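Local atomic coordinates of GTP pyrophosphokinase YjbM (Bacillus subtilis, PDB entry 5DEC), a protein that synthesises the alarmone (p)ppGpp by transferring pyrophosphate from ATP to GDP or GTP, acting as an allosterically regulated homotetramer. Residues T151-L164 / L180-E192. Numbering follows the deposited sequence.
Sequences TLAMNFWATIEHSL and LQRASEAASRLDE
Trp-157 and Leu-180 anchor a buried antiparallel helix pair: helix 152-167, leaving the sheet via strand 139-151, packs against helix 174-202, segment axes 9.0 Å apart at 169°. With CG anti to the backbone N (chi1 -176°), the indole reaches across and its NE1-H donates to Leu-180 O, NE1 to O 2.8 Å, nearly in the ring plane. That carbonyl also takes Ser-184 N from the opposite face, while Ser-184 CB makes a CH-pi contact 3.6 Å from the Trp-157 five-membered ring centroid. The pair is a helical hairpin whose first helix carries product-binding residues, including Glu-161, which holds Lys-119 and Ser-121 and sets its CB over the rim of the other indole face. A leucine in place of Trp-157 would probably deprive Leu-180 O of its second donor and open a gap beside Ser-184. Leu-180 is a knob among Trp-157, Ile-160, Glu-161 and Leu-164, meeting Leu-164 tip to tip. Where the backbones are nearest (CA to CA 5.5 Å), Ala-153 and Ala-187 face each other, CB to CB 4.2 Å. Thr-151 OG1, capping-box acceptor for Met-154 N, donates at 2.6 Å to the syn side of Asp-191 OD2, 25° out of the carboxylate plane; Arg-124 salt-bridges this oxygen.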
loop_
_atom_site.group_PDB
_atom_site.type_symbol
_atom_site.label_atom_id
_atom_site.label_comp_id
_atom_site.label_asym_id
_atom_site.label_seq_id
_atom_site.Cartn_x
_atom_site.Cartn_y
_atom_site.Cartn_z
ATOM N N THR B 151 14.635 -6.843 18.601
ATOM C CA THR B 151 13.594 -6.209 19.403
ATOM C C THR B 151 13.466 -4.766 18.957
ATOM O O THR B 151 14.343 -4.246 18.262
ATOM C CB THR B 151 13.867 -6.242 20.930
ATOM O OG1 THR B 151 15.095 -5.560 21.204
ATOM C CG2 THR B 151 13.977 -7.684 21.445
ATOM N N LEU B 152 12.369 -4.132 19.356
ATOM C CA LEU B 152 12.140 -2.724 19.094
ATOM C C LEU B 152 13.300 -1.857 19.611
ATOM O O LEU B 152 13.748 -0.931 18.931
ATOM C CB LEU B 152 10.816 -2.281 19.734
ATOM C CG LEU B 152 9.531 -2.932 19.180
ATOM C CD1 LEU B 152 8.292 -2.637 20.049
ATOM C CD2 LEU B 152 9.294 -2.487 17.752
ATOM N N ALA B 153 13.762 -2.155 20.821
ATOM C CA ALA B 153 14.816 -1.381 21.461
ATOM C C ALA B 153 16.165 -1.561 20.762
ATOM O O ALA B 153 16.905 -0.596 20.573
ATOM C CB ALA B 153 14.919 -1.768 22.936
ATOM N N MET B 154 16.484 -2.803 20.388
ATOM C CA MET B 154 17.651 -3.102 19.543
ATOM C C MET B 154 17.591 -2.337 18.223
ATOM O O MET B 154 18.595 -1.817 17.738
ATOM C CB MET B 154 17.704 -4.601 19.221
ATOM C CG MET B 154 17.994 -5.496 20.398
ATOM S SD MET B 154 17.533 -7.220 20.078
ATOM C CE MET B 154 18.346 -7.633 18.608
ATOM N N ASN B 155 16.423 -2.344 17.599
ATOM C CA ASN B 155 16.284 -1.688 16.311
ATOM C C ASN B 155 16.486 -0.179 16.466
ATOM O O ASN B 155 17.121 0.475 15.636
ATOM C CB ASN B 155 14.910 -1.979 15.690
ATOM C CG ASN B 155 14.767 -1.375 14.302
ATOM O OD1 ASN B 155 15.576 -1.650 13.422
ATOM N ND2 ASN B 155 13.717 -0.597 14.089
ATOM N N PHE B 156 15.927 0.365 17.538
ATOM C CA PHE B 156 16.089 1.797 17.813
ATOM C C PHE B 156 17.575 2.151 17.960
ATOM O O PHE B 156 18.086 3.066 17.293
ATOM C CB PHE B 156 15.295 2.171 19.070
ATOM C CG PHE B 156 15.442 3.602 19.491
ATOM C CD1 PHE B 156 15.683 4.606 18.560
ATOM C CD2 PHE B 156 15.290 3.951 20.815
ATOM C CE1 PHE B 156 15.824 5.924 18.962
ATOM C CE2 PHE B 156 15.412 5.281 21.223
ATOM C CZ PHE B 156 15.657 6.257 20.297
ATOM N N TRP B 157 18.261 1.425 18.831
ATOM C CA TRP B 157 19.702 1.684 19.038
ATOM C C TRP B 157 20.499 1.543 17.739
ATOM O O TRP B 157 21.338 2.400 17.417
ATOM C CB TRP B 157 20.285 0.762 20.115
ATOM C CG TRP B 157 21.701 1.109 20.376
ATOM C CD1 TRP B 157 22.157 2.028 21.269
ATOM C CD2 TRP B 157 22.854 0.605 19.675
ATOM N NE1 TRP B 157 23.540 2.107 21.202
ATOM C CE2 TRP B 157 23.980 1.264 20.240
ATOM C CE3 TRP B 157 23.039 -0.332 18.671
ATOM C CZ2 TRP B 157 25.276 0.977 19.794
ATOM C CZ3 TRP B 157 24.309 -0.591 18.229
ATOM C CH2 TRP B 157 25.427 0.050 18.805
ATOM N N ALA B 158 20.257 0.468 16.988
ATOM C CA ALA B 158 21.017 0.240 15.757
ATOM C C ALA B 158 20.789 1.327 14.721
ATOM O O ALA B 158 21.693 1.664 13.933
ATOM C CB ALA B 158 20.686 -1.135 15.167
ATOM N N THR B 159 19.572 1.857 14.689
ATOM C CA THR B 159 19.228 2.926 13.757
ATOM C C THR B 159 20.008 4.195 14.082
ATOM O O THR B 159 20.498 4.896 13.176
ATOM C CB THR B 159 17.706 3.198 13.772
ATOM O OG1 THR B 159 17.023 2.013 13.334
ATOM C CG2 THR B 159 17.336 4.380 12.870
ATOM N N ILE B 160 20.120 4.497 15.376
ATOM C CA ILE B 160 20.894 5.657 15.814
ATOM C C ILE B 160 22.366 5.469 15.508
ATOM O O ILE B 160 23.033 6.379 14.993
ATOM C CB ILE B 160 20.740 5.907 17.331
ATOM C CG1 ILE B 160 19.291 6.246 17.698
ATOM C CG2 ILE B 160 21.655 7.043 17.778
ATOM C CD1 ILE B 160 18.762 7.478 17.015
ATOM N N GLU B 161 22.896 4.287 15.822
ATOM C CA GLU B 161 24.295 4.021 15.513
ATOM C C GLU B 161 24.593 4.156 14.015
ATOM O O GLU B 161 25.657 4.659 13.612
ATOM C CB GLU B 161 24.714 2.620 15.970
ATOM C CG GLU B 161 26.136 2.316 15.500
ATOM C CD GLU B 161 26.515 0.866 15.635
ATOM O OE1 GLU B 161 27.412 0.555 16.444
ATOM O OE2 GLU B 161 25.894 0.034 14.940
ATOM N N HIS B 162 23.672 3.673 13.187
ATOM C CA HIS B 162 23.876 3.726 11.742
ATOM C C HIS B 162 23.938 5.175 11.283
ATOM O O HIS B 162 24.835 5.558 10.526
ATOM C CB HIS B 162 22.755 2.984 10.983
ATOM C CG HIS B 162 22.965 2.963 9.500
ATOM N ND1 HIS B 162 23.844 2.094 8.885
ATOM C CD2 HIS B 162 22.467 3.747 8.513
ATOM C CE1 HIS B 162 23.849 2.316 7.583
ATOM N NE2 HIS B 162 23.028 3.324 7.333
ATOM N N SER B 163 23.006 5.986 11.783
ATOM C CA SER B 163 22.950 7.416 11.467
ATOM C C SER B 163 24.214 8.152 11.907
ATOM O O SER B 163 24.708 9.031 11.204
ATOM C CB SER B 163 21.724 8.058 12.111
ATOM O OG SER B 163 20.557 7.623 11.424
ATOM N N LEU B 164 24.713 7.828 13.094
ATOM C CA LEU B 164 25.932 8.465 13.571
ATOM C C LEU B 164 27.137 8.054 12.763
ATOM O O LEU B 164 28.018 8.874 12.473
ATOM C CB LEU B 164 26.153 8.111 15.048
ATOM C CG LEU B 164 25.196 8.832 15.999
ATOM C CD1 LEU B 164 25.245 8.209 17.397
ATOM C CD2 LEU B 164 25.549 10.305 16.058
ATOM N N LEU B 180 26.880 6.422 23.205
ATOM C CA LEU B 180 26.226 5.431 22.352
ATOM C C LEU B 180 26.327 4.063 22.987
ATOM O O LEU B 180 25.384 3.284 22.963
ATOM C CB LEU B 180 26.886 5.411 20.974
ATOM C CG LEU B 180 26.180 4.666 19.858
ATOM C CD1 LEU B 180 24.770 5.153 19.691
ATOM C CD2 LEU B 180 27.002 4.791 18.565
ATOM N N GLN B 181 27.492 3.779 23.575
ATOM C CA GLN B 181 27.681 2.524 24.283
ATOM C C GLN B 181 26.778 2.481 25.520
ATOM O O GLN B 181 26.177 1.443 25.815
ATOM C CB GLN B 181 29.161 2.334 24.659
ATOM C CG GLN B 181 29.421 1.276 25.722
ATOM C CD GLN B 181 29.137 -0.137 25.245
ATOM O OE1 GLN B 181 29.272 -0.440 24.064
ATOM N NE2 GLN B 181 28.756 -1.014 26.169
ATOM N N ARG B 182 26.648 3.598 26.242
ATOM C CA ARG B 182 25.703 3.609 27.377
ATOM C C ARG B 182 24.267 3.387 26.925
ATOM O O ARG B 182 23.473 2.727 27.627
ATOM C CB ARG B 182 25.724 4.920 28.176
ATOM C CG ARG B 182 26.935 5.189 29.038
ATOM C CD ARG B 182 26.502 6.144 30.186
ATOM N NE ARG B 182 27.342 5.858 31.343
ATOM C CZ ARG B 182 26.945 5.353 32.508
ATOM N NH1 ARG B 182 25.660 5.099 32.787
ATOM N NH2 ARG B 182 27.865 5.152 33.426
ATOM N N ALA B 183 23.915 3.958 25.775
ATOM C CA ALA B 183 22.558 3.782 25.265
ATOM C C ALA B 183 22.303 2.318 24.938
ATOM O O ALA B 183 21.183 1.824 25.140
ATOM C CB ALA B 183 22.303 4.676 24.029
ATOM N N SER B 184 23.315 1.614 24.427
ATOM C CA SER B 184 23.111 0.195 24.109
ATOM C C SER B 184 22.847 -0.632 25.358
ATOM O O SER B 184 22.043 -1.567 25.343
ATOM C CB SER B 184 24.300 -0.397 23.331
ATOM O OG SER B 184 25.372 -0.776 24.168
ATOM N N GLU B 185 23.537 -0.301 26.443
ATOM C CA GLU B 185 23.297 -0.981 27.714
ATOM C C GLU B 185 21.914 -0.644 28.258
ATOM O O GLU B 185 21.225 -1.507 28.790
ATOM C CB GLU B 185 24.384 -0.594 28.741
ATOM C CG GLU B 185 25.733 -1.251 28.417
ATOM C CD GLU B 185 26.933 -0.515 29.002
ATOM O OE1 GLU B 185 26.740 0.433 29.796
ATOM O OE2 GLU B 185 28.075 -0.873 28.640
ATOM N N ALA B 186 21.512 0.617 28.136
ATOM C CA ALA B 186 20.191 1.029 28.559
ATOM C C ALA B 186 19.099 0.306 27.754
ATOM O O ALA B 186 18.083 -0.115 28.325
ATOM C CB ALA B 186 20.044 2.549 28.443
ATOM N N ALA B 187 19.291 0.168 26.436
ATOM C CA ALA B 187 18.338 -0.587 25.612
ATOM C C ALA B 187 18.288 -2.057 26.044
ATOM O O ALA B 187 17.230 -2.672 26.089
ATOM C CB ALA B 187 18.704 -0.491 24.115
ATOM N N SER B 188 19.458 -2.625 26.312
ATOM C CA SER B 188 19.544 -3.992 26.803
ATOM C C SER B 188 18.814 -4.162 28.146
ATOM O O SER B 188 18.076 -5.143 28.353
ATOM C CB SER B 188 21.012 -4.411 26.945
ATOM O OG SER B 188 21.097 -5.739 27.419
ATOM N N ARG B 189 18.981 -3.201 29.053
ATOM C CA ARG B 189 18.271 -3.315 30.320
ATOM C C ARG B 189 16.765 -3.199 30.161
ATOM O O ARG B 189 16.020 -3.868 30.861
ATOM C CB ARG B 189 18.725 -2.260 31.331
ATOM C CG ARG B 189 20.065 -2.601 31.982
ATOM C CD ARG B 189 20.362 -1.621 33.107
ATOM N NE ARG B 189 20.720 -0.310 32.587
ATOM C CZ ARG B 189 21.957 0.103 32.336
ATOM N NH1 ARG B 189 22.993 -0.690 32.573
ATOM N NH2 ARG B 189 22.148 1.325 31.859
ATOM N N LEU B 190 16.318 -2.347 29.247
ATOM C CA LEU B 190 14.895 -2.251 28.975
ATOM C C LEU B 190 14.365 -3.592 28.491
ATOM O O LEU B 190 13.315 -4.036 28.949
ATOM C CB LEU B 190 14.611 -1.142 27.949
ATOM C CG LEU B 190 13.179 -1.035 27.416
ATOM C CD1 LEU B 190 12.203 -0.855 28.569
ATOM C CD2 LEU B 190 13.071 0.116 26.433
ATOM N N ASP B 191 15.084 -4.239 27.574
ATOM C CA ASP B 191 14.644 -5.540 27.070
ATOM C C ASP B 191 14.588 -6.575 28.202
ATOM O O ASP B 191 13.674 -7.389 28.241
ATOM C CB ASP B 191 15.555 -6.032 25.939
ATOM C CG ASP B 191 15.121 -5.494 24.568
ATOM O OD1 ASP B 191 13.939 -5.090 24.421
ATOM O OD2 ASP B 191 15.974 -5.444 23.648
ATOM N N GLU B 192 15.545 -6.522 29.129
ATOM C CA GLU B 192 15.553 -7.441 30.268
ATOM C C GLU B 192 14.315 -7.263 31.144
ATOM O O GLU B 192 13.678 -8.239 31.526
ATOM C CB GLU B 192 16.810 -7.250 31.128
ATOM C CG GLU B 192 18.111 -7.657 30.461
ATOM C CD GLU B 192 19.351 -7.227 31.263
ATOM O OE1 GLU B 192 19.208 -6.830 32.443
ATOM O OE2 GLU B 192 20.471 -7.277 30.709
#